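Local coordinates for bifunctional protein FolD (Thermus thermophilus, PDB 6V6Y) that probably oxidises 5,10-methylenetetrahydrofolate with NADP+ and then hydrolyses the methenyl product to 10-formyltetrahydrofolate, at residues G90-L95 with K114-F119. Numbering follows the deposited sequence.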
ATOM      1  N   GLY A  90       8.952   9.107 -20.799  1.00 49.09           N
ATOM      2  CA  GLY A  90       8.041   9.364 -19.705  1.00 44.36           C
ATOM      3  C   GLY A  90       6.759  10.033 -20.143  1.00 47.08           C
ATOM      4  O   GLY A  90       6.781  10.986 -20.927  1.00 46.91           O
ATOM      5  N   ILE A  91       5.631   9.535 -19.648  1.00 46.40           N
ATOM      6  CA  ILE A  91       4.318  10.092 -19.942  1.00 45.98           C
ATOM      7  C   ILE A  91       3.693  10.533 -18.630  1.00 48.17           C
ATOM      8  O   ILE A  91       3.660   9.768 -17.661  1.00 48.30           O
ATOM      9  CB  ILE A  91       3.411   9.078 -20.666  1.00 46.47           C
ATOM     10  CG1 ILE A  91       4.063   8.634 -21.985  1.00 44.46           C
ATOM     11  CG2 ILE A  91       2.027   9.687 -20.873  1.00 40.48           C
ATOM     12  CD1 ILE A  91       3.377   7.442 -22.665  1.00 44.83           C
ATOM     13  N   LEU A  92       3.194  11.762 -18.606  1.00 45.44           N
ATOM     14  CA  LEU A  92       2.697  12.405 -17.405  1.00 48.15           C
ATOM     15  C   LEU A  92       1.394  13.081 -17.778  1.00 49.01           C
ATOM     16  O   LEU A  92       1.351  13.808 -18.773  1.00 48.29           O
ATOM     17  CB  LEU A  92       3.720  13.431 -16.901  1.00 52.06           C
ATOM     18  CG  LEU A  92       3.648  14.093 -15.533  1.00 54.26           C
ATOM     19  CD1 LEU A  92       4.892  14.935 -15.397  1.00 51.79           C
ATOM     20  CD2 LEU A  92       2.407  14.955 -15.367  1.00 55.04           C
ATOM     21  N   VAL A  93       0.335  12.838 -17.008  1.00 48.29           N
ATOM     22  CA  VAL A  93      -0.940  13.520 -17.203  1.00 46.53           C
ATOM     23  C   VAL A  93      -1.150  14.463 -16.025  1.00 50.80           C
ATOM     24  O   VAL A  93      -1.117  14.042 -14.863  1.00 51.75           O
ATOM     25  CB  VAL A  93      -2.107  12.533 -17.346  1.00 47.80           C
ATOM     26  CG1 VAL A  93      -3.366  13.285 -17.714  1.00 45.91           C
ATOM     27  CG2 VAL A  93      -1.799  11.488 -18.406  1.00 48.09           C
ATOM     28  N   GLN A  94      -1.353  15.738 -16.320  1.00 50.14           N
ATOM     29  CA  GLN A  94      -1.503  16.745 -15.279  1.00 47.41           C
ATOM     30  C   GLN A  94      -2.904  16.651 -14.685  1.00 50.60           C
ATOM     31  O   GLN A  94      -3.900  16.723 -15.415  1.00 49.51           O
ATOM     32  CB  GLN A  94      -1.246  18.136 -15.853  1.00 44.70           C
ATOM     33  CG  GLN A  94      -1.414  19.246 -14.854  1.00 51.64           C
ATOM     34  CD  GLN A  94      -0.433  19.122 -13.697  1.00 56.00           C
ATOM     35  OE1 GLN A  94       0.770  18.908 -13.896  1.00 57.74           O
ATOM     36  NE2 GLN A  94      -0.946  19.238 -12.480  1.00 55.09           N
ATOM     37  N   LEU A  95      -2.984  16.471 -13.370  1.00 50.42           N
ATOM     38  CA  LEU A  95      -4.270  16.428 -12.695  1.00 52.05           C
ATOM     39  C   LEU A  95      -4.595  17.788 -12.118  1.00 51.17           C
ATOM     40  O   LEU A  95      -3.696  18.590 -11.859  1.00 53.48           O
ATOM     41  CB  LEU A  95      -4.263  15.366 -11.588  1.00 49.31           C
ATOM     42  CG  LEU A  95      -3.768  14.042 -12.161  1.00 50.97           C
ATOM     43  CD1 LEU A  95      -3.536  13.004 -11.079  1.00 46.23           C
ATOM     44  CD2 LEU A  95      -4.732  13.538 -13.236  1.00 45.84           C
ATOM     45  N   LYS A 114       6.645   3.869 -18.444  1.00 43.69           N
ATOM     46  CA  LYS A 114       6.701   5.287 -18.759  1.00 46.15           C
ATOM     47  C   LYS A 114       5.944   6.114 -17.727  1.00 45.94           C
ATOM     48  O   LYS A 114       5.786   7.330 -17.895  1.00 43.95           O
ATOM     49  CB  LYS A 114       6.144   5.525 -20.166  1.00 45.43           C
ATOM     50  CG  LYS A 114       6.942   4.824 -21.288  1.00 48.48           C
ATOM     51  CD  LYS A 114       6.298   5.072 -22.650  1.00 49.13           C
ATOM     52  CE  LYS A 114       7.012   4.334 -23.804  1.00 52.28           C
ATOM     53  NZ  LYS A 114       6.692   4.936 -25.154  1.00 46.53           N
ATOM     54  N   ASP A 115       5.482   5.473 -16.655  1.00 42.59           N
ATOM     55  CA  ASP A 115       4.576   6.090 -15.693  1.00 44.36           C
ATOM     56  C   ASP A 115       5.389   6.849 -14.634  1.00 45.37           C
ATOM     57  O   ASP A 115       5.486   6.463 -13.461  1.00 42.72           O
ATOM     58  CB  ASP A 115       3.684   5.009 -15.096  1.00 44.18           C
ATOM     59  CG  ASP A 115       2.842   5.504 -13.965  1.00 44.03           C
ATOM     60  OD1 ASP A 115       2.321   6.638 -14.051  1.00 45.87           O
ATOM     61  OD2 ASP A 115       2.707   4.742 -12.991  1.00 41.82           O
ATOM     62  N   VAL A 116       5.987   7.962 -15.076  1.00 38.68           N
ATOM     63  CA  VAL A 116       6.897   8.731 -14.230  1.00 41.89           C
ATOM     64  C   VAL A 116       6.239   9.248 -12.948  1.00 38.87           C
ATOM     65  O   VAL A 116       6.940   9.507 -11.971  1.00 41.37           O
ATOM     66  CB  VAL A 116       7.503   9.883 -15.050  1.00 42.39           C
ATOM     67  CG1 VAL A 116       8.490   9.319 -16.069  1.00 45.76           C
ATOM     68  CG2 VAL A 116       6.397  10.678 -15.753  1.00 43.05           C
ATOM     69  N   ASP A 117       4.908   9.398 -12.919  1.00 40.93           N
ATOM     70  CA  ASP A 117       4.203   9.788 -11.693  1.00 42.98           C
ATOM     71  C   ASP A 117       3.894   8.604 -10.763  1.00 45.42           C
ATOM     72  O   ASP A 117       3.478   8.828  -9.616  1.00 41.29           O
ATOM     73  CB  ASP A 117       2.893  10.515 -12.047  1.00 41.37           C
ATOM     74  CG  ASP A 117       2.991  12.037 -11.886  1.00 47.13           C
ATOM     75  OD1 ASP A 117       3.866  12.529 -11.140  1.00 47.90           O
ATOM     76  OD2 ASP A 117       2.170  12.748 -12.492  1.00 51.26           O
ATOM     77  N   GLY A 118       4.048   7.361 -11.235  1.00 43.35           N
ATOM     78  CA  GLY A 118       3.926   6.191 -10.381  1.00 42.69           C
ATOM     79  C   GLY A 118       2.524   5.829  -9.949  1.00 41.54           C
ATOM     80  O   GLY A 118       2.364   5.139  -8.940  1.00 44.33           O
ATOM     81  N   PHE A 119       1.498   6.250 -10.692  1.00 41.79           N
ATOM     82  CA  PHE A 119       0.116   6.008 -10.299  1.00 43.95           C
ATOM     83  C   PHE A 119      -0.451   4.706 -10.860  1.00 47.79           C
ATOM     84  O   PHE A 119      -1.493   4.242 -10.378  1.00 48.66           O
ATOM     85  CB  PHE A 119      -0.774   7.183 -10.729  1.00 41.23           C
ATOM     86  CG  PHE A 119      -0.451   8.479 -10.024  1.00 46.13           C
ATOM     87  CD1 PHE A 119       0.111   8.470  -8.751  1.00 45.76           C
ATOM     88  CD2 PHE A 119      -0.722   9.706 -10.628  1.00 41.91           C
ATOM     89  CE1 PHE A 119       0.416   9.664  -8.093  1.00 45.18           C
ATOM     90  CE2 PHE A 119      -0.430  10.901  -9.983  1.00 42.34           C
ATOM     91  CZ  PHE A 119       0.151  10.884  -8.717  1.00 43.69           C
TER
HETATM   92  O   HOH W   1       2.780   9.165 -15.001  1.00 44.17           O
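The Phe119 ring meets Leu95 obliquely, methyl CD1 lying 3.9 Å from ring atom CE2, while one ring face carries the carbonyl oxygen of Asp117, offset toward the rim. The flat, apolar ring suits its place among Leu95, Leu107 and Ile166, and the Phe119 side chain lies about 8 Å from the bound NADP. The carboxylate of Asp117 reaches across to Leu92, its OD2 3.6 Å from CD2, a van der Waals contact. At the start of the strand, Ile91 N donates an almost straight bond (178°) to Lys114 O, 2.8 Å away and in the carbonyl plane. The extended methylenes of Lys114 line Ile91, CD lying 3.8 Å from Ile91 CD1, and still deliver the amine to hydrogen bonds with Leu82 O, Asn83 O and Asp85 O. Val116 suits the strand flank because its two methyls divide the work: CG1 touches Gly90 CA at 3.7 Å, where glycine has no CB to obstruct it, and CG2 lies 3.5 Å from Ile91 O, packing more loosely on Leu92 CB. One water joins Ile91 O, Asp115 OD1 and Asp117 N, tying the strand to the type I turn of Asp115 to Gly118, whose last residue has the positive phi that glycine readily adopts. Asp115 OD2 accepts hydrogen bonds from Asn123 ND2 and His120 N, so both carboxylate oxygens are used. The arrangement belongs to the alpha/beta catalytic domain of the FolD family, where the loop leading to helix 121-129 packs against strand 90-93, at the edge, within this chain, of the parallel sheet shared with 31-37 and 60-66.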